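Side-chain contacts in peptidase S15/CocE/NonD (Thaumarchaeota archaeon SCGC AB-539-E09, PDB 4PF1), which probably acts as a serine aminopeptidase of the alpha/beta-hydrolase fold, removing residues from the amino ends of peptides: residues L178-P183 and D361-D366; S95-I100 and V355-L360; M169-P174 and V285-V290. All coordinates share one frame; numbering follows the deposited sequence.

Contact 1. Residues L178-P183 and D361-D366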
ATOM      1  N   LEU A 178     -28.806  11.421  36.653  1.00 18.74           N
ATOM      2  CA  LEU A 178     -27.629  11.812  35.864  1.00 17.41           C
ATOM      3  C   LEU A 178     -26.503  12.232  36.821  1.00 20.54           C
ATOM      4  O   LEU A 178     -26.651  13.212  37.564  1.00 20.48           O
ATOM      5  CB  LEU A 178     -27.958  12.928  34.850  1.00 17.09           C
ATOM      6  CG  LEU A 178     -26.798  13.338  33.921  1.00 20.46           C
ATOM      7  CD1 LEU A 178     -26.595  12.322  32.801  1.00 19.39           C
ATOM      8  CD2 LEU A 178     -27.024  14.715  33.350  1.00 23.32           C
ATOM      9  N   LYS A 179     -25.393  11.464  36.819  1.00 15.97           N
ATOM     10  CA  LYS A 179     -24.285  11.639  37.756  1.00 15.59           C
ATOM     11  C   LYS A 179     -23.036  12.277  37.140  1.00 20.12           C
ATOM     12  O   LYS A 179     -22.212  12.792  37.891  1.00 19.64           O
ATOM     13  CB  LYS A 179     -23.908  10.288  38.405  1.00 17.65           C
ATOM     14  CG  LYS A 179     -25.067   9.572  39.123  1.00 23.71           C
ATOM     15  CD  LYS A 179     -25.653  10.385  40.300  1.00 27.96           C
ATOM     16  CE  LYS A 179     -26.939   9.780  40.813  1.00 32.78           C
ATOM     17  NZ  LYS A 179     -27.551  10.604  41.886  1.00 38.24           N
ATOM     18  N   ALA A 180     -22.870  12.217  35.798  1.00 17.05           N
ATOM     19  CA  ALA A 180     -21.700  12.784  35.102  1.00 16.72           C
ATOM     20  C   ALA A 180     -21.931  12.888  33.597  1.00 20.07           C
ATOM     21  O   ALA A 180     -22.776  12.177  33.058  1.00 19.77           O
ATOM     22  CB  ALA A 180     -20.463  11.927  35.369  1.00 17.35           C
ATOM     23  N   VAL A 181     -21.155  13.756  32.914  1.00 16.62           N
ATOM     24  CA  VAL A 181     -21.210  13.908  31.452  1.00 15.99           C
ATOM     25  C   VAL A 181     -19.789  13.984  30.863  1.00 19.62           C
ATOM     26  O   VAL A 181     -18.886  14.548  31.486  1.00 19.48           O
ATOM     27  CB  VAL A 181     -22.078  15.107  30.959  1.00 19.74           C
ATOM     28  CG1 VAL A 181     -23.571  14.825  31.110  1.00 19.64           C
ATOM     29  CG2 VAL A 181     -21.686  16.412  31.645  1.00 19.90           C
ATOM     30  N   VAL A 182     -19.599  13.406  29.660  1.00 15.52           N
ATOM     31  CA  VAL A 182     -18.323  13.450  28.942  1.00 14.86           C
ATOM     32  C   VAL A 182     -18.589  13.953  27.493  1.00 18.38           C
ATOM     33  O   VAL A 182     -18.676  13.144  26.558  1.00 18.09           O
ATOM     34  CB  VAL A 182     -17.536  12.100  28.972  1.00 18.51           C
ATOM     35  CG1 VAL A 182     -16.161  12.251  28.323  1.00 18.05           C
ATOM     36  CG2 VAL A 182     -17.389  11.565  30.396  1.00 18.73           C
ATOM     37  N   PRO A 183     -18.751  15.284  27.285  1.00 14.28           N
ATOM     38  CA  PRO A 183     -18.983  15.772  25.918  1.00 13.37           C
ATOM     39  C   PRO A 183     -17.675  15.883  25.109  1.00 15.55           C
ATOM     40  O   PRO A 183     -16.759  16.617  25.492  1.00 14.84           O
ATOM     41  CB  PRO A 183     -19.654  17.132  26.135  1.00 15.31           C
ATOM     42  CG  PRO A 183     -19.201  17.584  27.485  1.00 20.09           C
ATOM     43  CD  PRO A 183     -18.707  16.394  28.262  1.00 15.91           C
ATOM     44  N   ASP A 361     -16.391   5.764  36.774  1.00 15.60           N
ATOM     45  CA  ASP A 361     -16.469   4.766  37.845  1.00 16.02           C
ATOM     46  C   ASP A 361     -16.635   5.409  39.223  1.00 19.66           C
ATOM     47  O   ASP A 361     -17.367   4.869  40.052  1.00 19.08           O
ATOM     48  CB  ASP A 361     -15.245   3.838  37.834  1.00 17.93           C
ATOM     49  CG  ASP A 361     -15.252   2.817  36.709  1.00 29.68           C
ATOM     50  OD1 ASP A 361     -16.352   2.356  36.326  1.00 30.03           O
ATOM     51  OD2 ASP A 361     -14.154   2.428  36.257  1.00 36.69           O
ATOM     52  N   HIS A 362     -16.002   6.579  39.457  1.00 16.34           N
ATOM     53  CA  HIS A 362     -16.127   7.272  40.738  1.00 16.47           C
ATOM     54  C   HIS A 362     -17.562   7.773  40.980  1.00 21.34           C
ATOM     55  O   HIS A 362     -18.098   7.552  42.062  1.00 21.74           O
ATOM     56  CB  HIS A 362     -15.128   8.437  40.861  1.00 17.01           C
ATOM     57  CG  HIS A 362     -15.411   9.332  42.032  1.00 20.68           C
ATOM     58  ND1 HIS A 362     -15.300   8.873  43.332  1.00 23.01           N
ATOM     59  CD2 HIS A 362     -15.879  10.602  42.057  1.00 22.50           C
ATOM     60  CE1 HIS A 362     -15.677   9.881  44.105  1.00 22.66           C
ATOM     61  NE2 HIS A 362     -16.023  10.946  43.384  1.00 22.80           N
ATOM     62  N   TYR A 363     -18.168   8.452  39.993  1.00 18.17           N
ATOM     63  CA  TYR A 363     -19.508   9.027  40.147  1.00 18.61           C
ATOM     64  C   TYR A 363     -20.639   8.011  39.944  1.00 23.67           C
ATOM     65  O   TYR A 363     -21.760   8.264  40.386  1.00 24.05           O
ATOM     66  CB  TYR A 363     -19.706  10.216  39.186  1.00 19.58           C
ATOM     67  CG  TYR A 363     -18.843  11.420  39.504  1.00 21.21           C
ATOM     68  CD1 TYR A 363     -19.074  12.189  40.642  1.00 23.63           C
ATOM     69  CD2 TYR A 363     -17.824  11.818  38.644  1.00 21.37           C
ATOM     70  CE1 TYR A 363     -18.280  13.296  40.942  1.00 24.42           C
ATOM     71  CE2 TYR A 363     -17.029  12.928  38.928  1.00 22.40           C
ATOM     72  CZ  TYR A 363     -17.266  13.670  40.074  1.00 30.67           C
ATOM     73  OH  TYR A 363     -16.493  14.773  40.356  1.00 32.39           O
ATOM     74  N   LEU A 364     -20.365   6.876  39.278  1.00 20.74           N
ATOM     75  CA  LEU A 364     -21.416   5.895  38.983  1.00 20.54           C
ATOM     76  C   LEU A 364     -21.312   4.598  39.805  1.00 25.30           C
ATOM     77  O   LEU A 364     -22.295   3.855  39.877  1.00 24.72           O
ATOM     78  CB  LEU A 364     -21.422   5.548  37.488  1.00 19.81           C
ATOM     79  CG  LEU A 364     -21.667   6.698  36.507  1.00 23.82           C
ATOM     80  CD1 LEU A 364     -21.179   6.330  35.128  1.00 23.32           C
ATOM     81  CD2 LEU A 364     -23.132   7.093  36.462  1.00 25.58           C
ATOM     82  N   LYS A 365     -20.136   4.306  40.396  1.00 22.49           N
ATOM     83  CA  LYS A 365     -19.947   3.069  41.164  1.00 22.93           C
ATOM     84  C   LYS A 365     -19.283   3.314  42.534  1.00 27.71           C
ATOM     85  O   LYS A 365     -18.971   2.349  43.234  1.00 28.32           O
ATOM     86  CB  LYS A 365     -19.121   2.052  40.350  1.00 25.26           C
ATOM     87  CG  LYS A 365     -19.942   1.266  39.336  1.00 36.27           C
ATOM     88  CD  LYS A 365     -19.271  -0.048  38.960  1.00 45.67           C
ATOM     89  CE  LYS A 365     -18.480   0.048  37.678  1.00 57.50           C
ATOM     90  NZ  LYS A 365     -18.013  -1.287  37.218  1.00 67.21           N
ATOM     91  N   ASP A 366     -19.096   4.600  42.922  1.00 24.31           N
ATOM     92  CA  ASP A 366     -18.465   5.029  44.189  1.00 24.63           C
ATOM     93  C   ASP A 366     -17.001   4.520  44.307  1.00 29.01           C
ATOM     94  O   ASP A 366     -16.492   4.316  45.416  1.00 29.29           O
ATOM     95  CB  ASP A 366     -19.313   4.620  45.419  1.00 26.86           C
ATOM     96  CG  ASP A 366     -20.677   5.293  45.493  1.00 35.11           C
ATOM     97  OD1 ASP A 366     -20.791   6.459  45.050  1.00 34.92           O
ATOM     98  OD2 ASP A 366     -21.616   4.672  46.035  1.00 40.76           O
TER
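Lys179 lies against the last turns of helix 347-365 through the root of its side chain, where CB stands 3.6 Å from the carbonyl O of Tyr363 and 3.8 Å from CD2 of Leu364. This is the tight part of the contact. The Lys179 chain and the leucine branch meet at a slant, and the next methylene follows the first, CG of Lys179 keeping 4.1 Å from CD2 of Leu364. Ala180 adds a looser touch, its CB 4.2 Å from CD2 of the Tyr363 ring, which it approaches obliquely. A different group covers one face of that ring: CD2 of the preceding His362 sits over its centre, 3.7 Å above the plane, while the ring of Phe359 meets that of Tyr363 edge to face.

The outer side is built otherwise. With CG anti to the carbonyl carbon (chi1 -56°) and the chain bent at chi2 (-61°), Lys179 turns away from the helix, and its NZ bonds to the backbone O of Pro176. The Tyr363 ring likewise leads its hydroxyl away from the strand, to a weak hydrogen bond with Lys369. Both residues are partly exposed, whereas Ala180 and Leu364 are buried.

The two elements belong to the alpha/beta-hydrolase core: helix 347-365 packs on the central sheet, running nearly antiparallel to strand 178-184, with the axes of the short segments 7.7 Å apart and 156° between their directions. No hydrogen bond joins them across this interface. The lysine contributes aliphatic carbon here rather than charge, so these helix turns meet strand 178-184 mainly by van der Waals contact; the polar tie to the sheet comes from Arg154, through a salt bridge to Asp366 and, weakly, the carbonyl of Tyr363.

Contact 2. Residues S95-I100 and V355-L360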
ATOM      1  N   SER A  95     -17.963  -0.790  27.990  1.00 16.70           N
ATOM      2  CA  SER A  95     -18.339  -2.160  27.636  1.00 16.60           C
ATOM      3  C   SER A  95     -17.508  -3.164  28.435  1.00 20.33           C
ATOM      4  O   SER A  95     -18.059  -4.152  28.924  1.00 20.53           O
ATOM      5  CB  SER A  95     -18.166  -2.400  26.138  1.00 20.05           C
ATOM      6  OG  SER A  95     -18.451  -3.747  25.800  1.00 30.35           O
ATOM      7  N   ALA A  96     -16.185  -2.898  28.583  1.00 15.92           N
ATOM      8  CA  ALA A  96     -15.270  -3.754  29.349  1.00 16.15           C
ATOM      9  C   ALA A  96     -15.627  -3.742  30.845  1.00 20.41           C
ATOM     10  O   ALA A  96     -15.488  -4.768  31.514  1.00 19.77           O
ATOM     11  CB  ALA A  96     -13.831  -3.300  29.149  1.00 16.68           C
ATOM     12  N   ALA A  97     -16.135  -2.589  31.348  1.00 17.43           N
ATOM     13  CA  ALA A  97     -16.576  -2.416  32.739  1.00 17.80           C
ATOM     14  C   ALA A  97     -17.983  -3.010  32.955  1.00 22.22           C
ATOM     15  O   ALA A  97     -18.477  -3.038  34.084  1.00 22.08           O
ATOM     16  CB  ALA A  97     -16.568  -0.939  33.108  1.00 18.51           C
ATOM     17  N   ARG A  98     -18.616  -3.487  31.855  1.00 18.87           N
ATOM     18  CA  ARG A  98     -19.941  -4.121  31.819  1.00 18.64           C
ATOM     19  C   ARG A  98     -21.070  -3.145  32.226  1.00 21.05           C
ATOM     20  O   ARG A  98     -22.014  -3.526  32.927  1.00 20.58           O
ATOM     21  CB  ARG A  98     -19.974  -5.423  32.647  1.00 19.78           C
ATOM     22  CG  ARG A  98     -18.954  -6.456  32.162  1.00 29.76           C
ATOM     23  CD  ARG A  98     -18.915  -7.691  33.036  1.00 38.84           C
ATOM     24  NE  ARG A  98     -20.066  -8.562  32.800  1.00 48.84           N
ATOM     25  CZ  ARG A  98     -20.865  -9.020  33.759  1.00 61.43           C
ATOM     26  NH1 ARG A  98     -21.890  -9.806  33.458  1.00 44.32           N
ATOM     27  NH2 ARG A  98     -20.641  -8.702  35.029  1.00 51.30           N
ATOM     28  N   TYR A  99     -20.991  -1.897  31.721  1.00 16.68           N
ATOM     29  CA  TYR A  99     -22.039  -0.880  31.880  1.00 15.95           C
ATOM     30  C   TYR A  99     -23.196  -1.236  30.968  1.00 19.21           C
ATOM     31  O   TYR A  99     -23.000  -1.962  29.986  1.00 18.94           O
ATOM     32  CB  TYR A  99     -21.505   0.511  31.445  1.00 16.81           C
ATOM     33  CG  TYR A  99     -20.728   1.317  32.467  1.00 17.86           C
ATOM     34  CD1 TYR A  99     -19.917   0.692  33.411  1.00 19.87           C
ATOM     35  CD2 TYR A  99     -20.706   2.707  32.411  1.00 18.01           C
ATOM     36  CE1 TYR A  99     -19.164   1.431  34.322  1.00 19.98           C
ATOM     37  CE2 TYR A  99     -19.945   3.456  33.305  1.00 18.95           C
ATOM     38  CZ  TYR A  99     -19.176   2.814  34.260  1.00 25.71           C
ATOM     39  OH  TYR A  99     -18.452   3.549  35.165  1.00 28.26           O
ATOM     40  N   ILE A 100     -24.377  -0.665  31.217  1.00 14.76           N
ATOM     41  CA  ILE A 100     -25.482  -0.793  30.279  1.00 13.87           C
ATOM     42  C   ILE A 100     -25.279   0.334  29.259  1.00 17.58           C
ATOM     43  O   ILE A 100     -25.105   1.490  29.655  1.00 16.46           O
ATOM     44  CB  ILE A 100     -26.869  -0.757  30.990  1.00 16.76           C
ATOM     45  CG1 ILE A 100     -27.139  -2.086  31.731  1.00 17.01           C
ATOM     46  CG2 ILE A 100     -27.995  -0.446  29.992  1.00 16.83           C
ATOM     47  CD1 ILE A 100     -28.035  -1.966  32.972  1.00 21.28           C
ATOM     48  N   VAL A 355      -8.306   8.063  32.288  1.00 12.64           N
ATOM     49  CA  VAL A 355      -8.923   9.307  32.765  1.00 12.56           C
ATOM     50  C   VAL A 355     -10.462   9.217  32.734  1.00 17.59           C
ATOM     51  O   VAL A 355     -11.092   9.443  33.766  1.00 17.56           O
ATOM     52  CB  VAL A 355      -8.415  10.558  31.980  1.00 16.05           C
ATOM     53  CG1 VAL A 355      -9.012  11.848  32.544  1.00 15.96           C
ATOM     54  CG2 VAL A 355      -6.888  10.630  31.968  1.00 15.84           C
ATOM     55  N   MET A 356     -11.062   8.904  31.557  1.00 14.55           N
ATOM     56  CA  MET A 356     -12.521   8.864  31.390  1.00 14.25           C
ATOM     57  C   MET A 356     -13.191   7.749  32.214  1.00 19.03           C
ATOM     58  O   MET A 356     -14.177   8.026  32.897  1.00 18.69           O
ATOM     59  CB  MET A 356     -12.919   8.741  29.909  1.00 15.79           C
ATOM     60  CG  MET A 356     -14.406   9.013  29.666  1.00 18.96           C
ATOM     61  SD  MET A 356     -15.008   8.525  28.030  1.00 22.42           S
ATOM     62  CE  MET A 356     -14.839   6.757  28.130  1.00 19.44           C
ATOM     63  N   GLN A 357     -12.687   6.500  32.133  1.00 16.08           N
ATOM     64  CA  GLN A 357     -13.287   5.392  32.884  1.00 15.97           C
ATOM     65  C   GLN A 357     -13.177   5.611  34.424  1.00 20.05           C
ATOM     66  O   GLN A 357     -14.210   5.510  35.083  1.00 20.37           O
ATOM     67  CB  GLN A 357     -12.716   4.026  32.457  1.00 17.15           C
ATOM     68  CG  GLN A 357     -13.597   2.823  32.860  1.00 21.17           C
ATOM     69  CD  GLN A 357     -15.051   2.929  32.417  1.00 33.68           C
ATOM     70  OE1 GLN A 357     -15.372   3.347  31.294  1.00 26.21           O
ATOM     71  NE2 GLN A 357     -15.961   2.522  33.287  1.00 25.34           N
ATOM     72  N   PRO A 358     -12.013   6.023  35.012  1.00 16.06           N
ATOM     73  CA  PRO A 358     -11.987   6.276  36.469  1.00 16.18           C
ATOM     74  C   PRO A 358     -12.895   7.446  36.875  1.00 19.13           C
ATOM     75  O   PRO A 358     -13.465   7.414  37.963  1.00 18.63           O
ATOM     76  CB  PRO A 358     -10.511   6.576  36.755  1.00 18.01           C
ATOM     77  CG  PRO A 358      -9.770   5.970  35.613  1.00 22.05           C
ATOM     78  CD  PRO A 358     -10.665   6.188  34.433  1.00 17.30           C
ATOM     79  N   PHE A 359     -13.060   8.454  35.983  1.00 15.39           N
ATOM     80  CA  PHE A 359     -13.977   9.584  36.195  1.00 14.86           C
ATOM     81  C   PHE A 359     -15.411   9.050  36.342  1.00 18.60           C
ATOM     82  O   PHE A 359     -16.076   9.343  37.335  1.00 17.82           O
ATOM     83  CB  PHE A 359     -13.878  10.589  35.018  1.00 15.99           C
ATOM     84  CG  PHE A 359     -14.945  11.665  34.968  1.00 17.29           C
ATOM     85  CD1 PHE A 359     -14.838  12.812  35.747  1.00 20.40           C
ATOM     86  CD2 PHE A 359     -16.032  11.550  34.108  1.00 18.74           C
ATOM     87  CE1 PHE A 359     -15.811  13.816  35.682  1.00 21.09           C
ATOM     88  CE2 PHE A 359     -17.007  12.552  34.049  1.00 21.32           C
ATOM     89  CZ  PHE A 359     -16.891  13.676  34.837  1.00 19.51           C
ATOM     90  N   LEU A 360     -15.855   8.219  35.372  1.00 15.33           N
ATOM     91  CA  LEU A 360     -17.191   7.619  35.357  1.00 15.22           C
ATOM     92  C   LEU A 360     -17.388   6.643  36.515  1.00 19.36           C
ATOM     93  O   LEU A 360     -18.423   6.698  37.177  1.00 19.21           O
ATOM     94  CB  LEU A 360     -17.461   6.900  34.019  1.00 14.80           C
ATOM     95  CG  LEU A 360     -17.501   7.773  32.754  1.00 18.66           C
ATOM     96  CD1 LEU A 360     -17.536   6.916  31.509  1.00 18.25           C
ATOM     97  CD2 LEU A 360     -18.691   8.735  32.773  1.00 19.80           C
TER
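The ring of Tyr99 and the side-chain amide of Gln357 approach each other from opposite directions, their planes 73° apart. NE2 of Gln357 comes to the ring obliquely, 3.4 Å from CZ of Tyr99, while CB of Leu360 lies at the ring edge near its plane. In the alpha/beta-hydrolase fold this contact joins two connections outside the sheet: Ala97 and Tyr99 flank Arg98, whose positive phi (65°) marks the Schellman motif following helix 92-96, and Gln357 and Leu360 belong to helix 347-365, which is kinked at Pro358.

Gln357 reaches across because its CG is anti to the backbone N (chi1 -161°) and the chain then bends at chi2, bringing the amide up to the loop. Its two ends are used differently: OE1 bonds to the hydroxyl of Thr93, and NE2 to OD1 of Asp361, one turn further along the helix. The same carboxylate oxygen is hydrogen-bonded to OH of Tyr99, so hydroxyl and amide converge on one acceptor, and the two polar ends come within 3.3 Å of each other, OH of Tyr99 to NE2 of Gln357. A phenylalanine in place of Tyr99 would keep the ring but would probably leave OD1 of Asp361 without its hydroxyl partner.

Around the ring, Thr94 and the strand residues Pro61 and Val63 complete a largely buried setting. On the loop side the methyl of Ala97 points to the helix, its CB resting 3.5 Å from NE2 of Gln357.

Contact 3. Residues M169-P174 and V285-V290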
ATOM      1  N   MET A 169     -27.007  19.070  26.562  1.00 13.24           N
ATOM      2  CA  MET A 169     -28.429  19.321  26.818  1.00 13.78           C
ATOM      3  C   MET A 169     -28.962  18.472  27.995  1.00 19.04           C
ATOM      4  O   MET A 169     -29.974  18.838  28.588  1.00 18.25           O
ATOM      5  CB  MET A 169     -29.263  19.079  25.552  1.00 16.05           C
ATOM      6  CG  MET A 169     -29.144  20.201  24.524  1.00 19.67           C
ATOM      7  SD  MET A 169     -29.924  21.739  25.082  1.00 24.42           S
ATOM      8  CE  MET A 169     -29.661  22.747  23.694  1.00 21.20           C
ATOM      9  N   CYS A 170     -28.249  17.377  28.365  1.00 16.99           N
ATOM     10  CA  CYS A 170     -28.611  16.515  29.505  1.00 17.65           C
ATOM     11  C   CYS A 170     -28.423  17.266  30.835  1.00 20.27           C
ATOM     12  O   CYS A 170     -29.075  16.928  31.827  1.00 20.13           O
ATOM     13  CB  CYS A 170     -27.798  15.221  29.492  1.00 18.20           C
ATOM     14  SG  CYS A 170     -28.045  14.192  28.020  1.00 22.14           S
ATOM     15  N   THR A 171     -27.517  18.264  30.853  1.00 15.81           N
ATOM     16  CA  THR A 171     -27.151  19.033  32.049  1.00 15.79           C
ATOM     17  C   THR A 171     -28.137  20.188  32.350  1.00 20.42           C
ATOM     18  O   THR A 171     -28.019  20.816  33.404  1.00 19.59           O
ATOM     19  CB  THR A 171     -25.706  19.559  31.935  1.00 21.10           C
ATOM     20  OG1 THR A 171     -25.651  20.632  30.995  1.00 19.41           O
ATOM     21  CG2 THR A 171     -24.716  18.477  31.557  1.00 18.71           C
ATOM     22  N   ILE A 172     -29.092  20.469  31.434  1.00 18.07           N
ATOM     23  CA  ILE A 172     -30.115  21.508  31.645  1.00 18.77           C
ATOM     24  C   ILE A 172     -31.306  20.853  32.343  1.00 22.74           C
ATOM     25  O   ILE A 172     -31.853  19.881  31.813  1.00 21.56           O
ATOM     26  CB  ILE A 172     -30.515  22.215  30.314  1.00 21.97           C
ATOM     27  CG1 ILE A 172     -29.280  22.828  29.585  1.00 22.34           C
ATOM     28  CG2 ILE A 172     -31.633  23.254  30.534  1.00 23.71           C
ATOM     29  CD1 ILE A 172     -28.438  23.878  30.402  1.00 32.15           C
ATOM     30  N   ASN A 173     -31.696  21.380  33.544  1.00 19.79           N
ATOM     31  CA  ASN A 173     -32.742  20.799  34.421  1.00 20.04           C
ATOM     32  C   ASN A 173     -32.514  19.269  34.488  1.00 24.08           C
ATOM     33  O   ASN A 173     -33.301  18.497  33.927  1.00 23.72           O
ATOM     34  CB  ASN A 173     -34.158  21.155  33.930  1.00 18.44           C
ATOM     35  CG  ASN A 173     -34.387  22.632  33.729  1.00 45.88           C
ATOM     36  OD1 ASN A 173     -34.644  23.097  32.612  1.00 39.34           O
ATOM     37  ND2 ASN A 173     -34.306  23.405  34.807  1.00 39.27           N
ATOM     38  N   PRO A 174     -31.338  18.829  35.008  1.00 20.68           N
ATOM     39  CA  PRO A 174     -30.991  17.406  34.905  1.00 20.03           C
ATOM     40  C   PRO A 174     -31.808  16.489  35.792  1.00 23.94           C
ATOM     41  O   PRO A 174     -32.229  16.875  36.882  1.00 24.02           O
ATOM     42  CB  PRO A 174     -29.512  17.372  35.301  1.00 21.33           C
ATOM     43  CG  PRO A 174     -29.330  18.541  36.177  1.00 26.49           C
ATOM     44  CD  PRO A 174     -30.247  19.602  35.641  1.00 22.36           C
ATOM     45  N   VAL A 285     -23.808  19.174  37.327  1.00 27.27           N
ATOM     46  CA  VAL A 285     -23.360  17.871  36.830  1.00 25.82           C
ATOM     47  C   VAL A 285     -21.840  17.889  36.545  1.00 27.16           C
ATOM     48  O   VAL A 285     -21.372  18.766  35.811  1.00 26.69           O
ATOM     49  CB  VAL A 285     -24.170  17.454  35.562  1.00 29.42           C
ATOM     50  CG1 VAL A 285     -23.786  16.053  35.086  1.00 28.59           C
ATOM     51  CG2 VAL A 285     -25.676  17.542  35.815  1.00 29.77           C
ATOM     52  N   PRO A 286     -21.063  16.906  37.084  1.00 21.68           N
ATOM     53  CA  PRO A 286     -19.622  16.845  36.763  1.00 21.11           C
ATOM     54  C   PRO A 286     -19.402  16.672  35.259  1.00 23.62           C
ATOM     55  O   PRO A 286     -20.082  15.864  34.621  1.00 21.77           O
ATOM     56  CB  PRO A 286     -19.129  15.625  37.551  1.00 23.00           C
ATOM     57  CG  PRO A 286     -20.169  15.393  38.594  1.00 27.81           C
ATOM     58  CD  PRO A 286     -21.458  15.802  37.976  1.00 23.32           C
ATOM     59  N   MET A 287     -18.498  17.478  34.692  1.00 20.91           N
ATOM     60  CA  MET A 287     -18.246  17.521  33.257  1.00 20.57           C
ATOM     61  C   MET A 287     -16.783  17.274  32.927  1.00 22.76           C
ATOM     62  O   MET A 287     -15.893  17.893  33.516  1.00 22.82           O
ATOM     63  CB  MET A 287     -18.674  18.894  32.711  1.00 23.48           C
ATOM     64  CG  MET A 287     -19.009  18.901  31.234  1.00 27.46           C
ATOM     65  SD  MET A 287     -19.543  20.539  30.655  1.00 32.78           S
ATOM     66  CE  MET A 287     -21.014  20.796  31.673  1.00 30.14           C
ATOM     67  N   LEU A 288     -16.546  16.400  31.948  1.00 17.39           N
ATOM     68  CA  LEU A 288     -15.222  16.113  31.416  1.00 16.46           C
ATOM     69  C   LEU A 288     -15.215  16.535  29.940  1.00 19.33           C
ATOM     70  O   LEU A 288     -15.621  15.763  29.066  1.00 18.28           O
ATOM     71  CB  LEU A 288     -14.866  14.618  31.604  1.00 16.32           C
ATOM     72  CG  LEU A 288     -13.447  14.162  31.191  1.00 20.31           C
ATOM     73  CD1 LEU A 288     -12.370  14.817  32.054  1.00 20.30           C
ATOM     74  CD2 LEU A 288     -13.319  12.651  31.285  1.00 21.35           C
ATOM     75  N   ILE A 289     -14.840  17.799  29.680  1.00 15.65           N
ATOM     76  CA  ILE A 289     -14.821  18.354  28.324  1.00 15.11           C
ATOM     77  C   ILE A 289     -13.589  17.833  27.585  1.00 18.19           C
ATOM     78  O   ILE A 289     -12.463  18.046  28.031  1.00 17.50           O
ATOM     79  CB  ILE A 289     -14.892  19.910  28.321  1.00 18.32           C
ATOM     80  CG1 ILE A 289     -16.010  20.428  29.265  1.00 18.96           C
ATOM     81  CG2 ILE A 289     -15.080  20.435  26.888  1.00 18.25           C
ATOM     82  CD1 ILE A 289     -15.861  21.887  29.702  1.00 26.10           C
ATOM     83  N   VAL A 290     -13.817  17.129  26.469  1.00 14.78           N
ATOM     84  CA  VAL A 290     -12.750  16.516  25.681  1.00 14.08           C
ATOM     85  C   VAL A 290     -12.662  17.184  24.312  1.00 17.72           C
ATOM     86  O   VAL A 290     -13.561  17.032  23.479  1.00 17.79           O
ATOM     87  CB  VAL A 290     -12.938  14.979  25.551  1.00 17.73           C
ATOM     88  CG1 VAL A 290     -11.647  14.306  25.109  1.00 17.33           C
ATOM     89  CG2 VAL A 290     -13.445  14.365  26.853  1.00 17.59           C
TER
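Val285 meets Pro174 and Thr171 through its branched side chain, and every contact across the two segments is apolar. CG2 of Val285 is anti to its carbonyl carbon, which lays it against the proline ring, 3.8 Å from CG of Pro174 and 3.9 Å from CB of Pro174; the two side chains slide past each other in opposite directions. Thr171 turns its methyl, not its hydroxyl, to the same valine, CG2 standing 4.2 Å from CB of Val285. The end of the Met287 chain approaches this methyl more loosely, its CE 4.4 Å from CG2 of Thr171.

In the alpha/beta-hydrolase fold, residues 169-174 form part of the return from helix 162-169 to strand 178-184, in the beta-alpha-beta crossover that starts with strand 154-160. Residues 285-290 lead into strand 287-292, a parallel neighbour of strand 178-184, so the loop packs over the entry to the adjoining strand. Val181 of strand 178-184 touches both Thr171 and Met287.

The polar groups find partners away from this interface. OG1 of Thr171 stands between its backbone N and carbonyl carbon (chi1 73°), turned back to the end of helix 162-169, where it is hydrogen-bonded to the carbonyl O of Leu168. The backbone from Met169 to Ile172 makes a type I beta turn, whose Ile172 N to Met169 O bond, at 3.4 Å, is weak.

Contacts 1 and 2 share helix 347-365 and have centres about 9 Å apart; CD1 of Leu364 packs 3.6 Å from CE2 of Tyr99, carrying one contact into the other. Contacts 1 and 3 (centres about 10 Å apart) are joined through the sheet, where N of Val181 bonds at 2.9 Å to O of Pro286. Contacts 2 and 3, about 17 Å between centres, still meet where CE2 of Phe359 lies 3.9 Å from CB of Leu288. The probable catalytic triad, Ser161, His328 and Asp295, fits the same framework: strand 154-160 leads to the serine and strand 287-292 toward the aspartate, and none of the three contacts contains a triad residue.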